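Local structure of purine nucleoside phosphorylase (Schistosoma mansoni, 5KO5) at residues N147-P152 / E226-C231; F157-P162 / A230-I235; G68-G73 / V81-R86; V25-G30 / L108-L113; K178-N183 / Q274-E279. The protein catalyses the reversible phosphorolysis of purine nucleosides, releasing the free base and ribose 1-phosphate, and is assembled as a trimer. One frame throughout, in Å; residues are numbered along the deposited sequence.

Contact 1 (N147-P152 / E226-C231)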
# COMPACT_ATOMS: atom_id res chain seq x y z
N ASN A 147 -6.55 1.84 3.53
CA ASN A 147 -7.32 1.72 4.77
C ASN A 147 -8.78 1.43 4.43
O ASN A 147 -9.33 1.95 3.45
CB ASN A 147 -7.21 3.05 5.52
CG ASN A 147 -7.64 2.97 6.98
OD1 ASN A 147 -8.83 2.76 7.29
ND2 ASN A 147 -6.69 3.19 7.89
N VAL A 148 -9.41 0.58 5.25
CA VAL A 148 -10.82 0.24 5.07
C VAL A 148 -11.74 1.46 5.12
O VAL A 148 -12.86 1.41 4.60
CB VAL A 148 -11.23 -0.86 6.07
CG1 VAL A 148 -11.28 -0.29 7.48
CG2 VAL A 148 -12.58 -1.47 5.70
N LEU A 149 -11.29 2.58 5.72
CA LEU A 149 -12.10 3.79 5.79
C LEU A 149 -11.84 4.79 4.66
O LEU A 149 -12.50 5.84 4.63
CB LEU A 149 -11.94 4.49 7.16
CG LEU A 149 -12.70 3.84 8.32
CD1 LEU A 149 -12.27 4.49 9.63
CD2 LEU A 149 -14.22 3.98 8.11
N VAL A 150 -10.93 4.49 3.72
CA VAL A 150 -10.77 5.40 2.59
C VAL A 150 -12.08 5.51 1.84
O VAL A 150 -12.72 4.50 1.51
CB VAL A 150 -9.63 4.93 1.67
CG1 VAL A 150 -9.66 5.71 0.34
CG2 VAL A 150 -8.29 5.11 2.33
N GLY A 151 -12.49 6.75 1.54
CA GLY A 151 -13.76 7.05 0.93
C GLY A 151 -14.47 8.11 1.74
O GLY A 151 -13.97 8.57 2.77
N PRO A 152 -15.67 8.50 1.31
CA PRO A 152 -16.44 9.46 2.11
C PRO A 152 -16.67 8.90 3.50
O PRO A 152 -16.85 7.70 3.68
CB PRO A 152 -17.76 9.57 1.34
CG PRO A 152 -17.83 8.31 0.52
CD PRO A 152 -16.41 8.00 0.14
N GLU A 226 -11.88 -5.07 10.10
CA GLU A 226 -13.06 -5.16 10.95
C GLU A 226 -12.86 -4.38 12.23
O GLU A 226 -13.80 -3.73 12.71
CB GLU A 226 -13.35 -6.63 11.29
CG GLU A 226 -13.80 -7.45 10.12
CD GLU A 226 -12.68 -8.26 9.51
OE1 GLU A 226 -11.57 -7.73 9.39
OE2 GLU A 226 -12.91 -9.44 9.15
N VAL A 227 -11.66 -4.46 12.82
CA VAL A 227 -11.34 -3.69 14.02
C VAL A 227 -11.57 -2.21 13.79
O VAL A 227 -12.13 -1.51 14.64
CB VAL A 227 -9.90 -3.97 14.48
CG1 VAL A 227 -9.50 -3.01 15.59
CG2 VAL A 227 -9.74 -5.41 14.94
N ILE A 228 -11.13 -1.70 12.64
CA ILE A 228 -11.23 -0.27 12.37
C ILE A 228 -12.68 0.14 12.19
O ILE A 228 -13.11 1.16 12.72
CB ILE A 228 -10.35 0.09 11.17
CG1 ILE A 228 -8.88 0.03 11.60
CG2 ILE A 228 -10.70 1.47 10.60
CD1 ILE A 228 -7.87 0.18 10.46
N ILE A 229 -13.47 -0.66 11.46
CA ILE A 229 -14.88 -0.31 11.28
C ILE A 229 -15.60 -0.34 12.63
O ILE A 229 -16.40 0.55 12.93
CB ILE A 229 -15.55 -1.22 10.23
CG1 ILE A 229 -14.88 -1.05 8.86
CG2 ILE A 229 -17.05 -0.90 10.15
CD1 ILE A 229 -14.84 0.40 8.34
N ALA A 230 -15.30 -1.35 13.45
CA ALA A 230 -15.91 -1.43 14.78
C ALA A 230 -15.51 -0.23 15.64
O ALA A 230 -16.37 0.41 16.26
CB ALA A 230 -15.49 -2.74 15.45
N CYS A 231 -14.21 0.08 15.67
CA CYS A 231 -13.73 1.21 16.47
C CYS A 231 -14.38 2.51 16.00
O CYS A 231 -14.78 3.35 16.82
CB CYS A 231 -12.21 1.28 16.35
SG CYS A 231 -11.44 2.63 17.28

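Contact 2 (F157-P162 / A230-I235)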
# COMPACT_ATOMS: atom_id res chain seq x y z
N PHE A 157 -22.12 6.94 11.65
CA PHE A 157 -21.44 5.86 12.36
C PHE A 157 -20.26 6.34 13.18
O PHE A 157 -20.01 5.80 14.26
CB PHE A 157 -21.02 4.76 11.38
CG PHE A 157 -22.18 4.02 10.81
CD1 PHE A 157 -22.86 3.07 11.58
CD2 PHE A 157 -22.64 4.28 9.53
CE1 PHE A 157 -23.96 2.40 11.07
CE2 PHE A 157 -23.73 3.61 9.02
CZ PHE A 157 -24.39 2.68 9.79
N GLY A 158 -19.53 7.36 12.72
CA GLY A 158 -18.33 7.75 13.42
C GLY A 158 -17.63 8.92 12.76
O GLY A 158 -18.09 9.46 11.76
N PRO A 159 -16.49 9.30 13.33
CA PRO A 159 -15.81 10.52 12.90
C PRO A 159 -14.91 10.26 11.69
O PRO A 159 -14.52 9.13 11.39
CB PRO A 159 -14.94 10.86 14.12
CG PRO A 159 -14.62 9.52 14.71
CD PRO A 159 -15.86 8.68 14.51
N ARG A 160 -14.57 11.37 11.02
CA ARG A 160 -13.69 11.29 9.86
C ARG A 160 -12.34 10.68 10.21
O ARG A 160 -11.78 9.89 9.43
CB ARG A 160 -13.53 12.70 9.27
CG ARG A 160 -12.44 12.84 8.19
CD ARG A 160 -12.85 12.28 6.81
NE ARG A 160 -12.85 10.82 6.75
CZ ARG A 160 -13.05 10.13 5.63
NH1 ARG A 160 -13.06 8.81 5.65
NH2 ARG A 160 -13.30 10.77 4.50
N PHE A 161 -11.78 11.04 11.37
CA PHE A 161 -10.43 10.62 11.75
C PHE A 161 -10.48 9.87 13.08
O PHE A 161 -10.25 10.47 14.13
CB PHE A 161 -9.51 11.83 11.91
CG PHE A 161 -9.46 12.74 10.71
CD1 PHE A 161 -8.79 12.35 9.56
CD2 PHE A 161 -10.08 13.98 10.74
CE1 PHE A 161 -8.73 13.19 8.45
CE2 PHE A 161 -10.02 14.83 9.63
CZ PHE A 161 -9.35 14.43 8.49
N PRO A 162 -10.73 8.57 13.08
CA PRO A 162 -10.76 7.85 14.36
C PRO A 162 -9.37 7.67 14.93
O PRO A 162 -8.40 7.45 14.19
CB PRO A 162 -11.36 6.48 14.00
CG PRO A 162 -11.82 6.57 12.61
CD PRO A 162 -11.16 7.73 11.95
N ALA A 230 -15.30 -1.35 13.45
CA ALA A 230 -15.91 -1.43 14.78
C ALA A 230 -15.51 -0.23 15.64
O ALA A 230 -16.37 0.41 16.26
CB ALA A 230 -15.49 -2.74 15.45
N CYS A 231 -14.21 0.08 15.67
CA CYS A 231 -13.73 1.21 16.47
C CYS A 231 -14.38 2.51 16.00
O CYS A 231 -14.78 3.35 16.82
CB CYS A 231 -12.21 1.28 16.35
SG CYS A 231 -11.44 2.63 17.28
N HIS A 232 -14.51 2.67 14.69
CA HIS A 232 -15.11 3.88 14.13
C HIS A 232 -16.53 4.09 14.66
O HIS A 232 -16.92 5.23 14.94
CB HIS A 232 -15.06 3.77 12.60
CG HIS A 232 -15.70 4.90 11.87
ND1 HIS A 232 -16.98 4.82 11.36
CD2 HIS A 232 -15.23 6.12 11.52
CE1 HIS A 232 -17.27 5.95 10.74
NE2 HIS A 232 -16.23 6.76 10.83
N CYS A 233 -17.30 3.01 14.81
CA CYS A 233 -18.69 3.15 15.26
C CYS A 233 -18.89 2.80 16.74
O CYS A 233 -20.03 2.60 17.17
CB CYS A 233 -19.64 2.37 14.34
SG CYS A 233 -19.57 0.56 14.46
N GLY A 234 -17.81 2.74 17.52
CA GLY A 234 -17.94 2.61 18.97
C GLY A 234 -18.13 1.21 19.51
O GLY A 234 -18.55 1.07 20.67
N ILE A 235 -17.85 0.18 18.73
CA ILE A 235 -17.93 -1.21 19.18
C ILE A 235 -16.58 -1.60 19.75
O ILE A 235 -15.54 -1.41 19.10
CB ILE A 235 -18.34 -2.12 18.01
CG1 ILE A 235 -19.78 -1.83 17.57
CG2 ILE A 235 -18.18 -3.60 18.39
CD1 ILE A 235 -20.20 -2.61 16.35

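Contact 3 (G68-G73 / V81-R86)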
# COMPACT_ATOMS: atom_id res chain seq x y z
N GLY A 68 -21.81 -18.45 3.47
CA GLY A 68 -22.02 -17.05 3.74
C GLY A 68 -23.34 -16.80 4.44
O GLY A 68 -24.35 -16.52 3.78
N ASN A 69 -23.36 -16.93 5.77
CA ASN A 69 -24.58 -16.81 6.56
C ASN A 69 -24.32 -15.91 7.76
O ASN A 69 -23.22 -15.91 8.32
CB ASN A 69 -25.00 -18.16 7.15
CG ASN A 69 -25.41 -19.16 6.10
OD1 ASN A 69 -26.14 -18.84 5.16
ND2 ASN A 69 -24.96 -20.40 6.26
N LEU A 70 -25.34 -15.14 8.13
CA LEU A 70 -25.40 -14.51 9.44
C LEU A 70 -26.19 -15.44 10.35
O LEU A 70 -27.28 -15.88 9.99
CB LEU A 70 -26.13 -13.18 9.33
CG LEU A 70 -25.64 -12.01 10.18
CD1 LEU A 70 -24.18 -11.67 9.86
CD2 LEU A 70 -26.53 -10.80 9.94
N VAL A 71 -25.64 -15.75 11.52
CA VAL A 71 -26.27 -16.66 12.47
C VAL A 71 -26.53 -15.91 13.77
O VAL A 71 -25.59 -15.36 14.36
CB VAL A 71 -25.41 -17.91 12.71
CG1 VAL A 71 -26.14 -18.90 13.61
CG2 VAL A 71 -25.03 -18.56 11.38
N LEU A 72 -27.78 -15.88 14.20
CA LEU A 72 -28.17 -15.20 15.43
C LEU A 72 -28.77 -16.20 16.40
O LEU A 72 -29.44 -17.16 16.01
CB LEU A 72 -29.21 -14.10 15.16
CG LEU A 72 -28.71 -12.93 14.31
CD1 LEU A 72 -29.07 -13.13 12.85
CD2 LEU A 72 -29.24 -11.62 14.84
N GLY A 73 -28.52 -15.97 17.69
CA GLY A 73 -29.07 -16.83 18.72
C GLY A 73 -28.43 -16.53 20.06
O GLY A 73 -27.96 -15.42 20.30
N VAL A 81 -24.66 -12.36 17.37
CA VAL A 81 -24.76 -12.47 15.92
C VAL A 81 -23.38 -12.83 15.39
O VAL A 81 -22.38 -12.21 15.77
CB VAL A 81 -25.28 -11.17 15.27
CG1 VAL A 81 -24.48 -9.94 15.72
CG2 VAL A 81 -25.27 -11.29 13.75
N ALA A 82 -23.31 -13.85 14.54
CA ALA A 82 -22.04 -14.35 14.03
C ALA A 82 -22.00 -14.24 12.51
O ALA A 82 -23.01 -14.47 11.84
CB ALA A 82 -21.87 -15.83 14.39
N MET A 83 -20.82 -13.92 11.97
CA MET A 83 -20.60 -14.04 10.53
C MET A 83 -20.02 -15.42 10.25
O MET A 83 -18.92 -15.74 10.69
CB MET A 83 -19.65 -12.96 10.03
CG MET A 83 -20.23 -11.57 10.16
SD MET A 83 -19.26 -10.29 9.33
CE MET A 83 -19.62 -10.65 7.60
N GLN A 84 -20.79 -16.25 9.53
CA GLN A 84 -20.33 -17.57 9.12
C GLN A 84 -19.88 -17.44 7.67
O GLN A 84 -20.71 -17.46 6.75
CB GLN A 84 -21.45 -18.59 9.27
CG GLN A 84 -21.00 -20.01 9.08
CD GLN A 84 -22.13 -20.98 9.28
OE1 GLN A 84 -23.20 -20.84 8.69
NE2 GLN A 84 -21.91 -21.97 10.14
N GLY A 85 -18.58 -17.32 7.46
CA GLY A 85 -18.09 -16.96 6.15
C GLY A 85 -17.57 -15.54 6.15
O GLY A 85 -18.26 -14.59 5.76
N ARG A 86 -16.34 -15.39 6.61
CA ARG A 86 -15.71 -14.09 6.77
C ARG A 86 -15.36 -13.49 5.41
O ARG A 86 -15.03 -14.19 4.46
CB ARG A 86 -14.42 -14.32 7.55
CG ARG A 86 -13.70 -13.11 7.96
CD ARG A 86 -12.55 -13.55 8.80
NE ARG A 86 -12.02 -12.46 9.59
CZ ARG A 86 -11.23 -12.64 10.64
NH1 ARG A 86 -10.89 -13.88 11.00
NH2 ARG A 86 -10.79 -11.60 11.31

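Contact 4 (V25-G30 / L108-L113)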
# COMPACT_ATOMS: atom_id res chain seq x y z
N VAL A 25 -34.08 -11.77 17.14
CA VAL A 25 -32.98 -11.75 18.10
C VAL A 25 -32.35 -10.36 18.06
O VAL A 25 -32.00 -9.86 16.98
CB VAL A 25 -31.92 -12.83 17.77
CG1 VAL A 25 -30.67 -12.63 18.63
CG2 VAL A 25 -32.51 -14.22 17.97
N LEU A 26 -32.19 -9.75 19.23
CA LEU A 26 -31.50 -8.47 19.35
C LEU A 26 -30.13 -8.72 19.97
O LEU A 26 -30.01 -8.83 21.20
CB LEU A 26 -32.31 -7.50 20.21
CG LEU A 26 -33.61 -7.01 19.55
CD1 LEU A 26 -34.35 -6.04 20.46
CD2 LEU A 26 -33.30 -6.36 18.21
N PRO A 27 -29.07 -8.81 19.17
CA PRO A 27 -27.78 -9.25 19.70
C PRO A 27 -27.04 -8.12 20.40
O PRO A 27 -27.10 -6.96 19.98
CB PRO A 27 -27.03 -9.69 18.44
CG PRO A 27 -27.57 -8.77 17.37
CD PRO A 27 -29.02 -8.53 17.72
N ASP A 28 -26.31 -8.48 21.46
CA ASP A 28 -25.42 -7.57 22.16
C ASP A 28 -23.96 -7.77 21.78
O ASP A 28 -23.14 -6.87 22.00
CB ASP A 28 -25.54 -7.76 23.68
CG ASP A 28 -26.93 -7.43 24.21
OD1 ASP A 28 -27.59 -6.51 23.68
OD2 ASP A 28 -27.35 -8.08 25.19
N ILE A 29 -23.64 -8.93 21.21
CA ILE A 29 -22.27 -9.33 20.94
C ILE A 29 -22.20 -9.84 19.51
O ILE A 29 -23.10 -10.56 19.05
CB ILE A 29 -21.84 -10.44 21.93
CG1 ILE A 29 -21.84 -9.89 23.35
CG2 ILE A 29 -20.49 -11.00 21.57
CD1 ILE A 29 -22.06 -10.96 24.41
N GLY A 30 -21.15 -9.47 18.80
CA GLY A 30 -20.88 -9.98 17.47
C GLY A 30 -19.64 -10.86 17.50
O GLY A 30 -18.75 -10.66 18.33
N LEU A 108 -27.95 -3.37 14.82
CA LEU A 108 -28.67 -4.43 15.53
C LEU A 108 -28.49 -4.35 17.03
O LEU A 108 -29.25 -5.01 17.76
CB LEU A 108 -28.22 -5.81 15.05
CG LEU A 108 -28.59 -6.21 13.62
CD1 LEU A 108 -27.89 -7.50 13.21
CD2 LEU A 108 -30.11 -6.32 13.45
N GLY A 109 -27.53 -3.57 17.52
CA GLY A 109 -27.30 -3.40 18.93
C GLY A 109 -25.98 -3.96 19.45
O GLY A 109 -25.78 -3.95 20.67
N VAL A 110 -25.10 -4.44 18.57
CA VAL A 110 -23.84 -5.02 19.02
C VAL A 110 -22.99 -3.96 19.71
O VAL A 110 -22.78 -2.86 19.17
CB VAL A 110 -23.09 -5.67 17.85
CG1 VAL A 110 -21.64 -5.97 18.22
CG2 VAL A 110 -23.82 -6.93 17.41
N ARG A 111 -22.51 -4.28 20.91
CA ARG A 111 -21.59 -3.42 21.64
C ARG A 111 -20.19 -3.97 21.75
O ARG A 111 -19.25 -3.19 21.98
CB ARG A 111 -22.12 -3.15 23.06
CG ARG A 111 -23.38 -2.29 23.10
CD ARG A 111 -23.72 -1.91 24.54
NE ARG A 111 -24.07 -3.08 25.35
CZ ARG A 111 -25.30 -3.57 25.45
NH1 ARG A 111 -26.30 -3.00 24.80
NH2 ARG A 111 -25.53 -4.63 26.22
N VAL A 112 -20.01 -5.28 21.58
CA VAL A 112 -18.71 -5.93 21.68
C VAL A 112 -18.58 -6.89 20.51
O VAL A 112 -19.50 -7.68 20.25
CB VAL A 112 -18.57 -6.70 23.01
CG1 VAL A 112 -17.28 -7.52 23.03
CG2 VAL A 112 -18.63 -5.74 24.19
N LEU A 113 -17.45 -6.83 19.81
CA LEU A 113 -17.13 -7.71 18.70
C LEU A 113 -15.94 -8.58 19.11
O LEU A 113 -14.89 -8.05 19.50
CB LEU A 113 -16.79 -6.89 17.46
CG LEU A 113 -16.31 -7.66 16.22
CD1 LEU A 113 -17.34 -8.71 15.78
CD2 LEU A 113 -16.04 -6.66 15.11
O HOH W 1 -29.57 -5.49 20.54
O HOH W 2 -27.37 -3.87 22.78

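Contact 5 (K178-N183 / Q274-E279)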
# COMPACT_ATOMS: atom_id res chain seq x y z
N LYS A 178 -7.73 -13.84 32.24
CA LYS A 178 -8.20 -14.37 33.52
C LYS A 178 -8.85 -15.73 33.35
O LYS A 178 -8.62 -16.65 34.15
CB LYS A 178 -9.18 -13.39 34.17
CG LYS A 178 -9.72 -13.87 35.51
CD LYS A 178 -8.99 -13.19 36.64
CE LYS A 178 -9.47 -11.76 36.83
NZ LYS A 178 -8.71 -11.06 37.90
N ILE A 179 -9.67 -15.89 32.30
CA ILE A 179 -10.33 -17.17 32.06
C ILE A 179 -9.31 -18.24 31.68
O ILE A 179 -9.44 -19.40 32.07
CB ILE A 179 -11.43 -16.99 31.00
CG1 ILE A 179 -12.58 -16.15 31.58
CG2 ILE A 179 -11.95 -18.35 30.53
CD1 ILE A 179 -13.54 -15.62 30.54
N ALA A 180 -8.27 -17.86 30.93
CA ALA A 180 -7.21 -18.83 30.62
C ALA A 180 -6.51 -19.29 31.88
O ALA A 180 -6.19 -20.48 32.02
CB ALA A 180 -6.21 -18.22 29.64
N GLN A 181 -6.27 -18.37 32.82
CA GLN A 181 -5.63 -18.75 34.08
C GLN A 181 -6.53 -19.69 34.88
O GLN A 181 -6.05 -20.65 35.49
CB GLN A 181 -5.31 -17.50 34.89
CG GLN A 181 -4.33 -16.56 34.21
CD GLN A 181 -4.27 -15.19 34.87
OE1 GLN A 181 -5.18 -14.81 35.61
NE2 GLN A 181 -3.20 -14.45 34.60
N GLU A 182 -7.83 -19.41 34.91
CA GLU A 182 -8.76 -20.24 35.67
C GLU A 182 -8.79 -21.67 35.15
O GLU A 182 -9.04 -22.61 35.91
CB GLU A 182 -10.16 -19.63 35.63
CG GLU A 182 -10.27 -18.30 36.37
CD GLU A 182 -11.56 -17.56 36.07
OE1 GLU A 182 -12.29 -17.99 35.14
OE2 GLU A 182 -11.85 -16.56 36.74
N ASN A 183 -8.53 -21.85 33.85
CA ASN A 183 -8.54 -23.16 33.21
C ASN A 183 -7.15 -23.70 32.93
O ASN A 183 -7.00 -24.67 32.18
CB ASN A 183 -9.37 -23.10 31.93
CG ASN A 183 -10.85 -22.85 32.20
OD1 ASN A 183 -11.60 -23.78 32.48
ND2 ASN A 183 -11.26 -21.59 32.14
N GLN A 274 -13.16 -22.66 21.42
CA GLN A 274 -14.60 -22.56 21.57
C GLN A 274 -14.99 -22.44 23.04
O GLN A 274 -15.82 -21.60 23.42
CB GLN A 274 -15.31 -23.76 20.95
CG GLN A 274 -16.82 -23.65 21.12
CD GLN A 274 -17.54 -24.98 21.12
OE1 GLN A 274 -16.93 -26.04 21.22
NE2 GLN A 274 -18.87 -24.93 21.00
N MET A 275 -14.42 -23.30 23.88
CA MET A 275 -14.70 -23.25 25.31
C MET A 275 -14.30 -21.89 25.88
O MET A 275 -15.05 -21.29 26.66
CB MET A 275 -13.96 -24.40 26.01
CG MET A 275 -14.33 -24.64 27.46
SD MET A 275 -13.60 -23.43 28.58
CE MET A 275 -11.91 -23.48 28.08
N TRP A 276 -13.14 -21.39 25.48
CA TRP A 276 -12.65 -20.11 25.99
C TRP A 276 -13.61 -18.98 25.63
O TRP A 276 -14.01 -18.19 26.49
CB TRP A 276 -11.29 -19.86 25.36
CG TRP A 276 -10.48 -18.74 25.93
CD1 TRP A 276 -10.70 -18.07 27.11
CD2 TRP A 276 -9.29 -18.20 25.38
NE1 TRP A 276 -9.71 -17.13 27.30
CE2 TRP A 276 -8.83 -17.19 26.25
CE3 TRP A 276 -8.55 -18.47 24.21
CZ2 TRP A 276 -7.68 -16.45 26.00
CZ3 TRP A 276 -7.41 -17.73 23.96
CH2 TRP A 276 -6.98 -16.73 24.85
N PHE A 277 -13.99 -18.91 24.35
CA PHE A 277 -14.85 -17.82 23.90
C PHE A 277 -16.26 -17.95 24.46
O PHE A 277 -16.90 -16.93 24.74
CB PHE A 277 -14.81 -17.70 22.38
CG PHE A 277 -13.76 -16.76 21.89
CD1 PHE A 277 -12.44 -16.90 22.28
CD2 PHE A 277 -14.09 -15.70 21.07
CE1 PHE A 277 -11.46 -16.00 21.85
CE2 PHE A 277 -13.12 -14.81 20.62
CZ PHE A 277 -11.81 -14.97 21.03
N LYS A 278 -16.76 -19.17 24.63
CA LYS A 278 -18.05 -19.32 25.30
C LYS A 278 -18.01 -18.73 26.70
O LYS A 278 -18.92 -18.00 27.11
CB LYS A 278 -18.47 -20.80 25.32
CG LYS A 278 -19.82 -21.08 25.95
CD LYS A 278 -20.14 -22.58 25.86
CE LYS A 278 -21.44 -22.93 26.55
NZ LYS A 278 -21.71 -24.40 26.47
N GLU A 279 -16.93 -19.01 27.45
CA GLU A 279 -16.82 -18.47 28.80
C GLU A 279 -16.63 -16.95 28.78
O GLU A 279 -17.18 -16.25 29.63
CB GLU A 279 -15.69 -19.17 29.57
CG GLU A 279 -15.53 -18.68 31.01
CD GLU A 279 -16.67 -19.10 31.93
OE1 GLU A 279 -17.55 -19.87 31.50
OE2 GLU A 279 -16.67 -18.64 33.09

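Contact 1 (N147-P152 / E226-C231)
Val148 and Leu149 push their methyl groups against Ile228 and Ile229 on one flank of helix 224-232, offered up by a type I beta turn (Asn147 to Val150) that begins with an Asx turn. Val148 and Ile228 run antiparallel past one another, which leaves Val148 CG1 3.6 Å from Ile228 CG2. The same methyl, set between the backbone N and the carbonyl carbon (chi1 71°), also meets Ile229 CD1 at 3.7 Å and so fits between the two isoleucines, while Val148 CG2 lies alongside the CG1-CD1 branch of Ile229. Leu149 comes in at a slant and shares out its branches: CD1 rests on Ile228 CG2 at 3.5 Å, and CD2 on Ile229 CD1 at 3.6 Å. Helix 95-108 adds Ala99 and Ile102, which touch Ile229, and Pro200 of the second subunit packs on Leu149, so the loop is held between its own helices and the trimer interface. No hydrogen bond crosses the contact. The polar work is done inside the turn, where Leu149 N donates to Asn147 OD1 over 2.9 Å in the carbonyl plane, on a lone pair and nearly straight (167°). Asn147 ND2 is bonded to Thr201 OG1 of the second subunit, so both ends of the amide are held. Ile228 CG2 lies 4.0 Å from Asn147 OD1.

Contact 2 (F157-P162 / A230-I235)
A first torsion of 177° swings the His232 ring out from the end of helix 224-232, CG opposite the backbone N, and brings it beneath the backbone of Gly158. The helix stops here in a Schellman motif, with Gly234 at positive phi: Ile235 N bonds to Ala230 O and Gly234 N to Cys231 O. Gly158 is fully extended and has no side chain, and a CB here would run into His232 O; its CA settles over one face of the imidazole in a CH-pi contact, 22° off the ring normal and 3.4 Å from His232 CE1. Pro162 approaches differently, with CG in the ring plane at the edge, 3.6 Å from His232 CD2. The polar end of the ring has its firm partner in Asn153, whose OD1 is hydrogen-bonded to His232 NE2; Asn153 ND2 also holds Gly158 O, so one residue ties the ring and the loop above it together. The loop is anchored in turn to the neighbouring molecule by a salt bridge from Arg160 to Glu91 of the second subunit. Next to the ring the two backbones come close without conventional hydrogen bonds. Gly158 CA points a hydrogen at His232 O over 3.3 Å, and where the helix has just ended Cys233 CA does the same to Phe157 O at 3.1 Å, with an angle of 154° at the hydrogen.

Contact 3 (G68-G73 / V81-R86)
Leu70 and Val81 meet on the face of a beta hairpin that carries Leu70, Leu72, Val81 and Met83, where a valine methyl is pressed against the branch carbons of two leucines, whereas at the solvent end Asn69 and Gln84 lie beside each other as a partly exposed polar pair. Val81 CG2 is 3.7 Å from Leu70 CG and 3.9 Å from Leu72 CG. Val81 and Leu72 extend alongside one another with a common heading, and Leu70 crosses the valine at an angle, its CD1 reaching on to Met83 CG. Backbone bonds join the strands at the hydrogen-bonded pairs: Val71 and Ala82 exchange two, Val71 N to Ala82 O at 2.9 Å and Ala82 N to Val71 O at 2.7 Å, and Asn69 and Gln84 exchange two more. Between the two strands the side chains touch less closely on the other face; Val71 CB and Ala82 CB are 4.4 Å apart. Gln84, its chain extended after a chi1 of -171°, presents OE1 to Asn69 ND2 at 3.0 Å. That bond is almost straight (174°) and lies in the amide plane of Asn69, although the two amide planes are 56° apart. This cross-strand link adds a side-chain bond to the backbone pair just where the strands give out into Gly68 and Gly85. Helix 9-23 lies against the leucine face through Ile19, strand 47-51 pairs with the outer side of strand 69-75, and strand 29-32 adjoins strand 78-84 on its other side.

Contact 4 (V25-G30 / L108-L113)
Asp28 and Arg111 lie next to each other just ahead of two parallel strands, 29-32 and 112-121, where the chains join the central sheet. The main-chain partners are well defined. Arg111 N donates to Asp28 O at 2.9 Å along a straight line (173°), though it approaches from 41° above the carbonyl plane. Further in, Gly30 N bonds to Val112 O at 2.8 Å, nearly in line with the carbonyl, and the same oxygen receives a CA-H contact from Ile29. Before the strands pair, water takes over. One water donates to Pro27 O at 2.9 Å and to Leu108 O at 2.8 Å, bridging the chain to the end of helix 95-108, where Gly109 at positive phi closes a Schellman motif. A second water donates to Asp28 OD1 at 2.8 Å and to Gly109 O at 2.6 Å. The carboxylate thus has a water on OD1, and OD2 forms a salt bridge with Arg78. Its salt bridge to Arg111 is long: the carboxylate and guanidinium planes are 35° apart, and Asp28 OD1 is 3.8 Å from Arg111 NH2 and well out of the guanidinium plane, so no N-H points at it. Beneath this polar edge Pro27 CG packs on Leu108 CB, and Val110 lies against the backbone at Gly30. The chemistry implies that directed backbone bonds fix the parallel pairing and waters satisfy carbonyls where the chains have not yet paired, while Arg111 and Asp28 probably share only a weak, undirected attraction of charges.

Contact 5 (K178-N183 / Q274-E279)
Segments 178-182 and 274-279 of helices 170-182 and 259-283 cross at a steep angle, their axes 10.3 Å apart and 123° between directions, with the CA atoms of Ile179 and Trp276 nearest at 7.1 Å. Ile179 points into the interface. Its CG2 meets the edge of the indole near the ring plane, 3.7 Å from Trp276 CD1, and also touches Glu279 CG at 3.6 Å. The other branch lies on the same glutamate, with Ile179 CD1 3.7 Å from Glu279 CG; that CG is set opposite the backbone N (chi1 -178°), and the bend at chi2 (70°) then turns the carboxylate. Both helices flank the central sheet of the phosphorylase alpha/beta fold, and Ala180 and Trp276 both reach Val189 of strand 189-196. The indole is anchored by its NE1, which bonds to Ala176 O one turn back on helix 170-182. Further out, Glu279 and Glu182 share Arg283, each through a salt bridge, which probably offsets their like charges. Asn183, just past the end of helix 170-182, turns its side chain back on it: ND2 donates to Ile179 O at 2.8 Å, and Asn183 N reaches that oxygen from the opposite face of its plane at 3.2 Å.

In the fold
Contacts 1 and 2 share helix 224-232, their centres 8 Å apart, and both meet the second subunit. Contact 3 is nested in the loop closed by contact 4; their centres are 12 Å apart and Val81 N lies 2.9 Å from Ile29 O. Glu226 OE2 of contact 1 bridges to Arg86 NE of contact 3 at 3.2 Å, and Ile235 of contact 2 packs on 108-113. Contact 5 stands apart, its centre 30 Å from that of contact 1. Strand 112-121, entered at contact 4, runs on to Leu118, Ala119 and Gly120 of the cytosine pocket, while Phe161 of 157-162 packs on Met221, a pocket residue, of the second subunit.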